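Local atomic coordinates of cellulosomal scaffoldin adaptor protein B (Acetivibrio cellulolyticus, PDB entry 3FNK), a protein that links components of the cellulosome as an adaptor scaffoldin, of which this chain is the second type II cohesin, a dockerin-binding module. Residues A[14-19]-A[25-30]; A[44-49]-A[123-128]; A[87-92]-A[96-101]; A[149-152]-A[158-161]. All coordinates share one frame; numbering follows the deposited sequence.

Contact 1: A[14-19]-A[25-30]; sequences MGYDKN and EIIKAT
Asp17 and Lys28 pair where strand 14-16 runs out and the hairpin with strand 26-30 begins to splay. Farther in, Gly15 and Thr30 form an antiparallel hydrogen-bonded pair, with Gly15 N to Thr30 O and Thr30 N to Gly15 O both 2.9 Å. Asp17 N then donates to Lys28 O at 3.1 Å, but the return bond is not made by a backbone carbonyl. The Asp17 side chain makes it. A chi1 of 69° sets CG between its backbone N and carbonyl carbon and turns the carboxylate back over the partner strand. Its CB lies against Lys28 CG, and the carboxylate carbon sits over the same methylene. OD1 takes the Lys28 N-H at 3.2 Å, approached from above the carboxylate plane by 58°. OD2 rides along the aliphatic part of the lysine, 3.2 Å from Lys28 CG, while Lys28 NZ continues past it to Pro58 O. The other face of the hairpin is apolar. Met14 SD touches Ala29 CB at 3.6 Å, and the same methyl meets the edge of the Tyr16 ring in its plane. Ile27 CG2 packs on Tyr16 CB at 3.8 Å, and Ile172 from a later loop covers both residues. Lys18 arches over the strand end, and its NZ reaches Ile26 O only weakly. With a carboxylate oxygen substituting for a main-chain acceptor, the hairpin keeps its pairing after Asp17 leaves strand geometry; the nearby lysine charge would probably favour the ionised aspartate.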
loop_
_atom_site.group_PDB
_atom_site.type_symbol
_atom_site.label_atom_id
_atom_site.label_comp_id
_atom_site.label_asym_id
_atom_site.label_seq_id
_atom_site.Cartn_x
_atom_site.Cartn_y
_atom_site.Cartn_z
ATOM N N MET A 14 -4.737 -3.045 -3.697
ATOM C CA MET A 14 -5.404 -1.938 -2.976
ATOM C C MET A 14 -6.932 -2.078 -3.059
ATOM O O MET A 14 -7.459 -2.215 -4.167
ATOM C CB MET A 14 -4.967 -0.609 -3.597
ATOM C CG MET A 14 -5.270 0.612 -2.752
ATOM S SD MET A 14 -4.747 2.084 -3.634
ATOM C CE MET A 14 -2.980 1.772 -3.793
ATOM N N GLY A 15 -7.628 -2.045 -1.918
ATOM C CA GLY A 15 -9.103 -1.934 -1.890
ATOM C C GLY A 15 -9.599 -0.567 -1.385
ATOM O O GLY A 15 -8.930 0.060 -0.540
ATOM N N TYR A 16 -10.733 -0.096 -1.917
ATOM C CA TYR A 16 -11.397 1.155 -1.474
ATOM C C TYR A 16 -12.565 0.885 -0.585
ATOM O O TYR A 16 -13.289 -0.080 -0.793
ATOM C CB TYR A 16 -11.915 1.964 -2.646
ATOM C CG TYR A 16 -10.871 2.306 -3.657
ATOM C CD1 TYR A 16 -9.648 2.837 -3.260
ATOM C CD2 TYR A 16 -11.104 2.118 -5.031
ATOM C CE1 TYR A 16 -8.674 3.145 -4.186
ATOM C CE2 TYR A 16 -10.122 2.444 -5.981
ATOM C CZ TYR A 16 -8.915 2.955 -5.540
ATOM O OH TYR A 16 -7.911 3.296 -6.432
ATOM N N ASP A 17 -12.789 1.738 0.405
ATOM C CA ASP A 17 -14.009 1.593 1.164
ATOM C C ASP A 17 -15.215 2.084 0.350
ATOM O O ASP A 17 -16.332 1.724 0.663
ATOM C CB ASP A 17 -13.917 2.190 2.583
ATOM C CG ASP A 17 -13.823 3.709 2.607
ATOM O OD1 ASP A 17 -13.625 4.377 1.573
ATOM O OD2 ASP A 17 -13.946 4.245 3.722
ATOM N N LYS A 18 -14.957 2.867 -0.703
ATOM C CA LYS A 18 -15.957 3.259 -1.690
ATOM C C LYS A 18 -15.333 3.620 -3.038
ATOM O O LYS A 18 -14.201 4.121 -3.110
ATOM C CB LYS A 18 -16.844 4.409 -1.182
ATOM C CG LYS A 18 -16.191 5.786 -1.251
ATOM C CD LYS A 18 -16.835 6.756 -0.277
ATOM C CE LYS A 18 -16.706 6.252 1.142
ATOM N NZ LYS A 18 -16.585 7.402 2.076
ATOM N N ASN A 19 -16.119 3.386 -4.085
ATOM C CA ASN A 19 -15.780 3.590 -5.498
ATOM C C ASN A 19 -16.140 4.986 -5.987
ATOM O O ASN A 19 -15.604 5.485 -6.991
ATOM C CB ASN A 19 -16.541 2.543 -6.345
ATOM C CG ASN A 19 -17.828 1.992 -5.631
ATOM O OD1 ASN A 19 -18.367 2.597 -4.682
ATOM N ND2 ASN A 19 -18.308 0.834 -6.100
ATOM N N GLU A 25 -14.894 14.755 -0.065
ATOM C CA GLU A 25 -15.010 13.476 0.648
ATOM C C GLU A 25 -13.704 12.692 0.535
ATOM O O GLU A 25 -12.973 12.840 -0.469
ATOM C CB GLU A 25 -16.121 12.610 0.053
ATOM C CG GLU A 25 -17.518 13.188 0.103
ATOM C CD GLU A 25 -18.580 12.104 -0.036
ATOM O OE1 GLU A 25 -19.280 11.866 0.969
ATOM O OE2 GLU A 25 -18.702 11.478 -1.122
ATOM N N ILE A 26 -13.449 11.859 1.553
ATOM C CA ILE A 26 -12.262 10.993 1.602
ATOM C C ILE A 26 -12.617 9.522 1.366
ATOM O O ILE A 26 -13.544 8.974 1.986
ATOM C CB ILE A 26 -11.474 11.100 2.951
ATOM C CG1 ILE A 26 -12.330 10.615 4.133
ATOM C CG2 ILE A 26 -10.961 12.527 3.189
ATOM C CD1 ILE A 26 -11.608 9.664 5.062
ATOM N N ILE A 27 -11.879 8.895 0.456
ATOM C CA ILE A 27 -11.928 7.444 0.251
ATOM C C ILE A 27 -10.676 6.875 0.931
ATOM O O ILE A 27 -9.558 7.380 0.690
ATOM C CB ILE A 27 -11.858 7.091 -1.232
ATOM C CG1 ILE A 27 -13.027 7.735 -1.997
ATOM C CG2 ILE A 27 -11.842 5.572 -1.419
ATOM C CD1 ILE A 27 -12.727 7.995 -3.464
ATOM N N LYS A 28 -10.842 5.857 1.777
ATOM C CA LYS A 28 -9.669 5.144 2.251
ATOM C C LYS A 28 -9.248 3.949 1.389
ATOM O O LYS A 28 -10.045 3.039 1.106
ATOM C CB LYS A 28 -9.709 4.809 3.738
ATOM C CG LYS A 28 -10.790 3.936 4.219
ATOM C CD LYS A 28 -11.149 4.363 5.667
ATOM C CE LYS A 28 -11.612 5.810 5.662
ATOM N NZ LYS A 28 -11.752 6.447 7.021
ATOM N N ALA A 29 -7.992 4.019 0.947
ATOM C CA ALA A 29 -7.358 3.002 0.127
ATOM C C ALA A 29 -6.465 2.176 1.034
ATOM O O ALA A 29 -5.622 2.737 1.747
ATOM C CB ALA A 29 -6.556 3.653 -0.971
ATOM N N THR A 30 -6.697 0.863 1.040
ATOM C CA THR A 30 -5.995 -0.093 1.908
ATOM C C THR A 30 -5.119 -1.025 1.053
ATOM O O THR A 30 -5.620 -1.683 0.127
ATOM C CB THR A 30 -6.964 -0.939 2.718
ATOM O OG1 THR A 30 -7.774 -0.087 3.534
ATOM C CG2 THR A 30 -6.227 -1.918 3.598
HETATM O O HOH W 1 -9.937 0.901 2.201
#

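Contact 2: A[44-49]-A[123-128]; sequences VNIKYD and VGFKVL
Phe125 reaches across from strand 123-127 to Tyr48 and Ile46, whose segment belongs to the other sheet. Val123, the first residue of its segment, points the same way as Phe125 and sets CG1 over one face of that ring, 4.2 Å above the plane; beyond it lies Leu96 of strand 96-101. Phe125 carries the contact. Its CE2 stands over one face of the Tyr48 ring, 3.6 Å above the plane and displaced toward the rim, nearest to Tyr48 CG. The two ring planes are inclined at 55° with centroids 5.2 Å apart, an oblique pair that is neither parallel nor perpendicular. A chi1 of 64° puts Tyr48 CG between the backbone N and the carbonyl carbon and carries the ring toward Phe125; chi2 of 105° turns its face to CE2. At the far end of the phenyl ring, Ile46 CG2 approaches the edge near its plane, 4.4 Å from Phe125 CZ. Lys126 turns the other way and lies against Gln54, whereas the backbone N of Val127 pairs with Glu25. The gap is filled by side chains alone: the CA atoms of Tyr48 and Phe125 are 9.2 Å apart. Ala29 and Leu53 also press on Phe125, and Ile91 and Ala55 on Tyr48. Two sheets facing each other across such a layer of aromatic and branched side chains make the hydrophobic core of the cohesin beta sandwich, a jelly-roll fold.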
loop_
_atom_site.group_PDB
_atom_site.type_symbol
_atom_site.label_atom_id
_atom_site.label_comp_id
_atom_site.label_asym_id
_atom_site.label_seq_id
_atom_site.Cartn_x
_atom_site.Cartn_y
_atom_site.Cartn_z
ATOM N N VAL A 44 6.089 -0.004 -1.593
ATOM C CA VAL A 44 5.197 0.206 -2.754
ATOM C C VAL A 44 5.224 1.622 -3.254
ATOM O O VAL A 44 5.314 2.546 -2.469
ATOM C CB VAL A 44 3.717 -0.156 -2.443
ATOM C CG1 VAL A 44 3.589 -1.632 -2.151
ATOM C CG2 VAL A 44 3.166 0.676 -1.289
ATOM N N ASN A 45 5.100 1.778 -4.565
ATOM C CA ASN A 45 5.105 3.079 -5.219
ATOM C C ASN A 45 3.710 3.263 -5.860
ATOM O O ASN A 45 3.247 2.407 -6.636
ATOM C CB ASN A 45 6.206 3.100 -6.268
ATOM C CG ASN A 45 6.543 4.494 -6.730
ATOM O OD1 ASN A 45 7.047 5.316 -5.956
ATOM N ND2 ASN A 45 6.284 4.775 -8.012
ATOM N N ILE A 46 3.033 4.337 -5.484
ATOM C CA ILE A 46 1.641 4.554 -5.813
ATOM C C ILE A 46 1.533 5.827 -6.656
ATOM O O ILE A 46 2.164 6.863 -6.331
ATOM C CB ILE A 46 0.801 4.628 -4.522
ATOM C CG1 ILE A 46 0.830 3.286 -3.813
ATOM C CG2 ILE A 46 -0.646 5.022 -4.807
ATOM C CD1 ILE A 46 0.171 3.302 -2.477
ATOM N N LYS A 47 0.774 5.742 -7.754
ATOM C CA LYS A 47 0.580 6.871 -8.654
ATOM C C LYS A 47 -0.875 7.297 -8.623
ATOM O O LYS A 47 -1.776 6.455 -8.686
ATOM C CB LYS A 47 1.016 6.488 -10.065
ATOM C CG LYS A 47 1.039 7.659 -11.059
ATOM C CD LYS A 47 2.302 8.502 -10.969
ATOM C CE LYS A 47 2.120 9.858 -11.687
ATOM N NZ LYS A 47 0.920 10.612 -11.195
ATOM N N TYR A 48 -1.112 8.597 -8.465
ATOM C CA TYR A 48 -2.481 9.132 -8.491
ATOM C C TYR A 48 -2.495 10.499 -9.158
ATOM O O TYR A 48 -1.421 11.081 -9.434
ATOM C CB TYR A 48 -3.060 9.225 -7.087
ATOM C CG TYR A 48 -2.300 10.204 -6.183
ATOM C CD1 TYR A 48 -2.836 11.479 -5.871
ATOM C CD2 TYR A 48 -1.045 9.868 -5.652
ATOM C CE1 TYR A 48 -2.132 12.384 -5.047
ATOM C CE2 TYR A 48 -0.342 10.760 -4.835
ATOM C CZ TYR A 48 -0.887 12.010 -4.527
ATOM O OH TYR A 48 -0.172 12.873 -3.716
ATOM N N ASP A 49 -3.702 10.994 -9.444
ATOM C CA ASP A 49 -3.863 12.277 -10.127
ATOM C C ASP A 49 -4.035 13.359 -9.071
ATOM O O ASP A 49 -5.125 13.489 -8.493
ATOM C CB ASP A 49 -5.068 12.276 -11.088
ATOM C CG ASP A 49 -5.053 13.475 -12.069
ATOM O OD1 ASP A 49 -4.385 14.520 -11.813
ATOM O OD2 ASP A 49 -5.722 13.355 -13.118
ATOM N N VAL A 123 -4.085 4.645 3.345
ATOM C CA VAL A 123 -3.891 5.990 2.915
ATOM C C VAL A 123 -5.281 6.569 2.604
ATOM O O VAL A 123 -6.206 5.818 2.286
ATOM C CB VAL A 123 -3.002 5.966 1.686
ATOM C CG1 VAL A 123 -2.862 7.323 1.082
ATOM C CG2 VAL A 123 -1.620 5.403 2.072
ATOM N N GLY A 124 -5.422 7.894 2.701
ATOM C CA GLY A 124 -6.672 8.595 2.389
ATOM C C GLY A 124 -6.541 9.310 1.061
ATOM O O GLY A 124 -5.449 9.774 0.692
ATOM N N PHE A 125 -7.639 9.367 0.310
ATOM C CA PHE A 125 -7.657 10.154 -0.919
ATOM C C PHE A 125 -8.903 11.048 -0.890
ATOM O O PHE A 125 -10.040 10.545 -0.954
ATOM C CB PHE A 125 -7.653 9.249 -2.154
ATOM C CG PHE A 125 -6.299 8.655 -2.485
ATOM C CD1 PHE A 125 -6.072 7.292 -2.343
ATOM C CD2 PHE A 125 -5.259 9.461 -2.950
ATOM C CE1 PHE A 125 -4.819 6.743 -2.663
ATOM C CE2 PHE A 125 -4.003 8.935 -3.238
ATOM C CZ PHE A 125 -3.780 7.572 -3.110
ATOM N N LYS A 126 -8.686 12.354 -0.736
ATOM C CA LYS A 126 -9.768 13.344 -0.731
ATOM C C LYS A 126 -10.071 13.805 -2.161
ATOM O O LYS A 126 -9.171 14.206 -2.910
ATOM C CB LYS A 126 -9.443 14.538 0.205
ATOM C CG LYS A 126 -10.182 15.876 -0.122
ATOM C CD LYS A 126 -9.870 17.027 0.877
ATOM C CE LYS A 126 -10.673 16.906 2.190
ATOM N NZ LYS A 126 -9.992 17.486 3.407
ATOM N N VAL A 127 -11.349 13.719 -2.533
ATOM C CA VAL A 127 -11.802 14.064 -3.876
ATOM C C VAL A 127 -11.714 15.586 -4.082
ATOM O O VAL A 127 -12.269 16.355 -3.290
ATOM C CB VAL A 127 -13.246 13.521 -4.116
ATOM C CG1 VAL A 127 -13.728 13.795 -5.541
ATOM C CG2 VAL A 127 -13.324 12.012 -3.797
ATOM N N LEU A 128 -10.973 15.989 -5.115
ATOM C CA LEU A 128 -10.791 17.395 -5.505
ATOM C C LEU A 128 -11.631 17.789 -6.739
ATOM O O LEU A 128 -11.820 18.975 -7.034
ATOM C CB LEU A 128 -9.317 17.672 -5.822
ATOM C CG LEU A 128 -8.288 17.563 -4.692
ATOM C CD1 LEU A 128 -6.909 17.832 -5.247
ATOM C CD2 LEU A 128 -8.610 18.525 -3.563
#

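Contact 3: A[87-92]-A[96-101]; sequences GVHKIS and LNLSRS. With EDO (1,2-ethanediol), chain D.
Asn97 O is approached by three residues of segment 87-92: Val88 N donates a hydrogen bond of 2.8 Å to it, Gly87 CA offers a C-H contact at 3.3 Å, and His89 CE1 lies close by. The two segments belong to the antiparallel connection of strands 83-87 and 95-102, in one sheet of the cohesin beta sandwich; Gly87 and Leu98 are its last bridge here, a non-hydrogen-bonded pair. The return bond from Asn97 N goes to the imidazole of His89 instead of a main-chain carbonyl, and the chain then leaves strand geometry. With CG anti to the carbonyl carbon (chi1 -43°), the ring folds in so that His89 ND1 accepts the N-H of Asn97 at 3.1 Å, the donor lying only 11° out of the ring plane. On the other side of the ring, His89 NE2 bonds to Ser68 O. One nitrogen accepting and the other facing a carbonyl is consistent with a neutral histidine protonated on NE2, its ring rotation fixed at both ends. The ring is also wedged. Leu96 CD2 sits over one face, 3.9 Å from the centroid in a CH-pi contact; Gly87 C lies over the opposite face; Leu98 CD2 presses on the edge, 3.2 Å from His89 CE1, which is tight. Ile91 CD1 adds to the cover of Leu96 CD2. Outside, the Asn97 amide takes Gln43 NE2 on OD1 and gives ND2 to Asn45. An ethanediol, probably from the crystallisation liquor, lies with its C2 3.5 Å from Val88 CG2 and donates from O1 to Asn97 OD1 at 2.7 Å.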
loop_
_atom_site.group_PDB
_atom_site.type_symbol
_atom_site.label_atom_id
_atom_site.label_comp_id
_atom_site.label_asym_id
_atom_site.label_seq_id
_atom_site.Cartn_x
_atom_site.Cartn_y
_atom_site.Cartn_z
ATOM N N GLY A 87 7.766 7.170 4.793
ATOM C CA GLY A 87 7.132 7.662 3.548
ATOM C C GLY A 87 8.013 8.683 2.866
ATOM O O GLY A 87 8.476 9.603 3.531
ATOM N N VAL A 88 8.310 8.475 1.578
ATOM C CA VAL A 88 9.061 9.408 0.756
ATOM C C VAL A 88 8.280 9.699 -0.551
ATOM O O VAL A 88 8.368 8.951 -1.539
ATOM C CB VAL A 88 10.508 8.929 0.433
ATOM C CG1 VAL A 88 11.250 10.009 -0.321
ATOM C CG2 VAL A 88 11.276 8.612 1.706
ATOM N N HIS A 89 7.536 10.799 -0.533
ATOM C CA HIS A 89 6.558 11.125 -1.578
ATOM C C HIS A 89 6.965 12.278 -2.484
ATOM O O HIS A 89 7.947 12.994 -2.220
ATOM C CB HIS A 89 5.228 11.427 -0.911
ATOM C CG HIS A 89 4.890 10.464 0.185
ATOM N ND1 HIS A 89 5.078 9.101 0.054
ATOM C CD2 HIS A 89 4.383 10.661 1.428
ATOM C CE1 HIS A 89 4.689 8.505 1.169
ATOM N NE2 HIS A 89 4.264 9.423 2.015
ATOM N N LYS A 90 6.209 12.431 -3.564
ATOM C CA LYS A 90 6.341 13.564 -4.468
ATOM C C LYS A 90 4.919 13.992 -4.780
ATOM O O LYS A 90 4.387 13.693 -5.861
ATOM C CB LYS A 90 7.078 13.132 -5.735
ATOM C CG LYS A 90 8.453 13.692 -5.919
ATOM C CD LYS A 90 8.345 15.004 -6.678
ATOM C CE LYS A 90 9.500 15.167 -7.644
ATOM N NZ LYS A 90 9.430 16.528 -8.280
ATOM N N ILE A 91 4.303 14.661 -3.816
ATOM C CA ILE A 91 2.866 14.925 -3.806
ATOM C C ILE A 91 2.403 15.757 -5.006
ATOM O O ILE A 91 1.267 15.636 -5.457
ATOM C CB ILE A 91 2.476 15.624 -2.490
ATOM C CG1 ILE A 91 2.706 14.676 -1.327
ATOM C CG2 ILE A 91 1.040 16.077 -2.504
ATOM C CD1 ILE A 91 1.462 14.045 -0.788
ATOM N N SER A 92 3.301 16.578 -5.527
ATOM C CA SER A 92 2.972 17.480 -6.603
ATOM C C SER A 92 2.953 16.719 -7.915
ATOM O O SER A 92 2.306 17.155 -8.859
ATOM C CB SER A 92 3.973 18.632 -6.678
ATOM O OG SER A 92 5.249 18.171 -7.103
ATOM N N LEU A 96 3.331 8.528 -4.209
ATOM C CA LEU A 96 3.604 8.082 -2.861
ATOM C C LEU A 96 4.511 6.870 -2.898
ATOM O O LEU A 96 4.320 5.979 -3.726
ATOM C CB LEU A 96 2.320 7.683 -2.123
ATOM C CG LEU A 96 1.139 8.657 -2.002
ATOM C CD1 LEU A 96 0.038 8.060 -1.139
ATOM C CD2 LEU A 96 1.593 9.973 -1.412
ATOM N N ASN A 97 5.477 6.840 -1.980
ATOM C CA ASN A 97 6.341 5.703 -1.789
ATOM C C ASN A 97 6.455 5.425 -0.276
ATOM O O ASN A 97 6.935 6.285 0.509
ATOM C CB ASN A 97 7.684 5.925 -2.488
ATOM C CG ASN A 97 8.472 4.654 -2.629
ATOM O OD1 ASN A 97 9.029 4.160 -1.649
ATOM N ND2 ASN A 97 8.526 4.103 -3.840
ATOM N N LEU A 98 5.984 4.231 0.110
ATOM C CA LEU A 98 5.808 3.827 1.482
ATOM C C LEU A 98 6.532 2.507 1.706
ATOM O O LEU A 98 6.457 1.582 0.869
ATOM C CB LEU A 98 4.337 3.528 1.762
ATOM C CG LEU A 98 3.224 4.377 1.143
ATOM C CD1 LEU A 98 1.890 3.686 1.349
ATOM C CD2 LEU A 98 3.198 5.729 1.830
ATOM N N SER A 99 7.184 2.404 2.857
ATOM C CA SER A 99 7.876 1.186 3.258
ATOM C C SER A 99 7.673 0.942 4.715
ATOM O O SER A 99 7.770 1.855 5.528
ATOM C CB SER A 99 9.370 1.284 3.029
ATOM O OG SER A 99 9.663 1.608 1.714
ATOM N N ARG A 100 7.420 -0.316 5.039
ATOM C CA ARG A 100 7.410 -0.781 6.390
ATOM C C ARG A 100 7.969 -2.197 6.436
ATOM O O ARG A 100 7.505 -3.074 5.662
ATOM C CB ARG A 100 5.978 -0.725 6.932
ATOM C CG ARG A 100 5.886 -1.034 8.399
ATOM C CD ARG A 100 4.480 -0.841 8.984
ATOM N NE ARG A 100 4.485 -1.181 10.412
ATOM C CZ ARG A 100 4.357 -0.306 11.426
ATOM N NH1 ARG A 100 4.219 1.005 11.188
ATOM N NH2 ARG A 100 4.350 -0.748 12.694
ATOM N N SER A 101 8.924 -2.439 7.347
ATOM C CA SER A 101 9.533 -3.766 7.534
ATOM C C SER A 101 9.778 -4.092 9.019
ATOM O O SER A 101 10.014 -3.205 9.804
ATOM C CB SER A 101 10.916 -3.859 6.868
ATOM O OG SER A 101 10.860 -4.198 5.496
HETATM C C1 EDO D . 10.477 4.758 1.844
HETATM O O1 EDO D . 9.439 4.255 0.990
HETATM C C2 EDO D . 11.600 5.254 0.966
HETATM O O2 EDO D . 12.415 4.158 0.577
#

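Contact 4: A[149-152]-A[158-161]; sequences GTTL and NRIQ
Ile160 N donates to Leu152 O in an almost perfectly straight bond, 2.8 Å long with 179° at the hydrogen, the donor tilted 23° from the carbonyl plane. The complementary link is carried by a water: it accepts from Leu152 N at 3.1 Å and donates to Ile160 O at 2.7 Å, so the two residues exchange one direct and one mediated bond. Beside them Thr151 and Arg159 cross at about a right angle, with Thr151 CG2 3.8 Å from both CG and CD of the arginine. A bend at chi3 (59°) turns the guanidinium of Arg159 back, and its NH1 gives a hydrogen bond to a second water, which also bonds to Thr151 OG1. Each residue pair, Leu152 with Ile160 and Thr151 with Arg159, thus joins carbon packing to a bridging water. On the other side of the strand, Ile160 CD1 lies loosely against Leu152 CB at 4.2 Å, and Ile36 touches both residues. The loop 158-161 thus folds back along its own preceding strand, 150-154. That strand is hydrogen-bonded to strand 39-47 through Thr151 and Gln43, while the Leu152 side chain packs inward on Tyr42 and on Ile12 of strand 11-16.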
loop_
_atom_site.group_PDB
_atom_site.type_symbol
_atom_site.label_atom_id
_atom_site.label_comp_id
_atom_site.label_asym_id
_atom_site.label_seq_id
_atom_site.Cartn_x
_atom_site.Cartn_y
_atom_site.Cartn_z
ATOM N N GLY A 149 5.725 -1.706 -9.278
ATOM C CA GLY A 149 5.712 -0.742 -8.181
ATOM C C GLY A 149 5.718 -1.380 -6.790
ATOM O O GLY A 149 5.358 -0.724 -5.820
ATOM N N THR A 150 6.070 -2.662 -6.689
ATOM C CA THR A 150 6.018 -3.358 -5.395
ATOM C C THR A 150 7.294 -4.159 -5.146
ATOM O O THR A 150 7.845 -4.817 -6.047
ATOM C CB THR A 150 4.787 -4.342 -5.231
ATOM O OG1 THR A 150 4.991 -5.521 -6.022
ATOM C CG2 THR A 150 3.442 -3.687 -5.580
ATOM N N THR A 151 7.726 -4.158 -3.879
ATOM C CA THR A 151 8.797 -5.060 -3.431
ATOM C C THR A 151 8.382 -5.624 -2.088
ATOM O O THR A 151 8.012 -4.884 -1.178
ATOM C CB THR A 151 10.122 -4.301 -3.293
ATOM O OG1 THR A 151 10.595 -3.931 -4.584
ATOM C CG2 THR A 151 11.186 -5.157 -2.601
ATOM N N LEU A 152 8.410 -6.942 -1.974
ATOM C CA LEU A 152 7.992 -7.623 -0.761
ATOM C C LEU A 152 9.184 -8.453 -0.321
ATOM O O LEU A 152 9.904 -8.976 -1.169
ATOM C CB LEU A 152 6.780 -8.546 -1.016
ATOM C CG LEU A 152 5.520 -8.011 -1.736
ATOM C CD1 LEU A 152 4.394 -9.088 -1.748
ATOM C CD2 LEU A 152 4.978 -6.724 -1.116
ATOM N N ASN A 158 15.121 -11.734 2.363
ATOM C CA ASN A 158 15.156 -11.949 0.908
ATOM C C ASN A 158 13.975 -11.298 0.195
ATOM O O ASN A 158 12.837 -11.335 0.677
ATOM C CB ASN A 158 15.199 -13.446 0.528
ATOM C CG ASN A 158 16.264 -14.237 1.313
ATOM O OD1 ASN A 158 17.151 -13.677 1.964
ATOM N ND2 ASN A 158 16.158 -15.542 1.253
ATOM N N ARG A 159 14.262 -10.704 -0.953
ATOM C CA ARG A 159 13.225 -10.162 -1.820
ATOM C C ARG A 159 12.405 -11.315 -2.428
ATOM O O ARG A 159 12.953 -12.342 -2.829
ATOM C CB ARG A 159 13.883 -9.307 -2.918
ATOM C CG ARG A 159 12.928 -8.332 -3.635
ATOM C CD ARG A 159 13.760 -7.253 -4.421
ATOM N NE ARG A 159 14.620 -7.917 -5.401
ATOM C CZ ARG A 159 14.177 -8.554 -6.494
ATOM N NH1 ARG A 159 12.877 -8.595 -6.790
ATOM N NH2 ARG A 159 15.044 -9.140 -7.314
ATOM N N ILE A 160 11.081 -11.189 -2.423
ATOM C CA ILE A 160 10.248 -12.193 -3.075
ATOM C C ILE A 160 10.237 -11.831 -4.574
ATOM O O ILE A 160 9.666 -10.808 -4.970
ATOM C CB ILE A 160 8.871 -12.258 -2.422
ATOM C CG1 ILE A 160 9.019 -12.747 -0.967
ATOM C CG2 ILE A 160 7.886 -13.134 -3.228
ATOM C CD1 ILE A 160 7.841 -12.472 -0.143
ATOM N N GLN A 161 10.912 -12.647 -5.384
ATOM C CA GLN A 161 11.259 -12.240 -6.744
ATOM C C GLN A 161 10.176 -12.564 -7.781
ATOM O O GLN A 161 10.220 -12.038 -8.901
ATOM C CB GLN A 161 12.603 -12.826 -7.184
ATOM C CG GLN A 161 13.837 -12.279 -6.424
ATOM C CD GLN A 161 15.138 -12.891 -6.943
ATOM O OE1 GLN A 161 15.270 -13.197 -8.140
ATOM N NE2 GLN A 161 16.105 -13.057 -6.053
HETATM O O HOH W 2 10.847 -6.618 -6.171
HETATM O O HOH W 3 9.079 -8.147 -4.797
#

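How the contacts relate
Contact 2 spans the two sheets and meets the other three. Its strand 123-127 pairs with contact 1, Phe125 N lying 2.8 Å from Ile27 O. Its strand 44-47 pairs with contact 3, Ile46 N lying 2.7 Å from Leu96 O, and with contact 4, Asn45 N lying 2.8 Å from Gly149 O. Contacts 1 and 4 are on opposite sides of the chain's centre, their centres about 24 Å apart, and do not touch. Contacts 3 and 4 share a sheet, centres about 16 Å apart, to either side of strand 39-47. In related cohesins this sheet recognises dockerin, so the ethanediol at contact 3 probably lies on the corresponding surface.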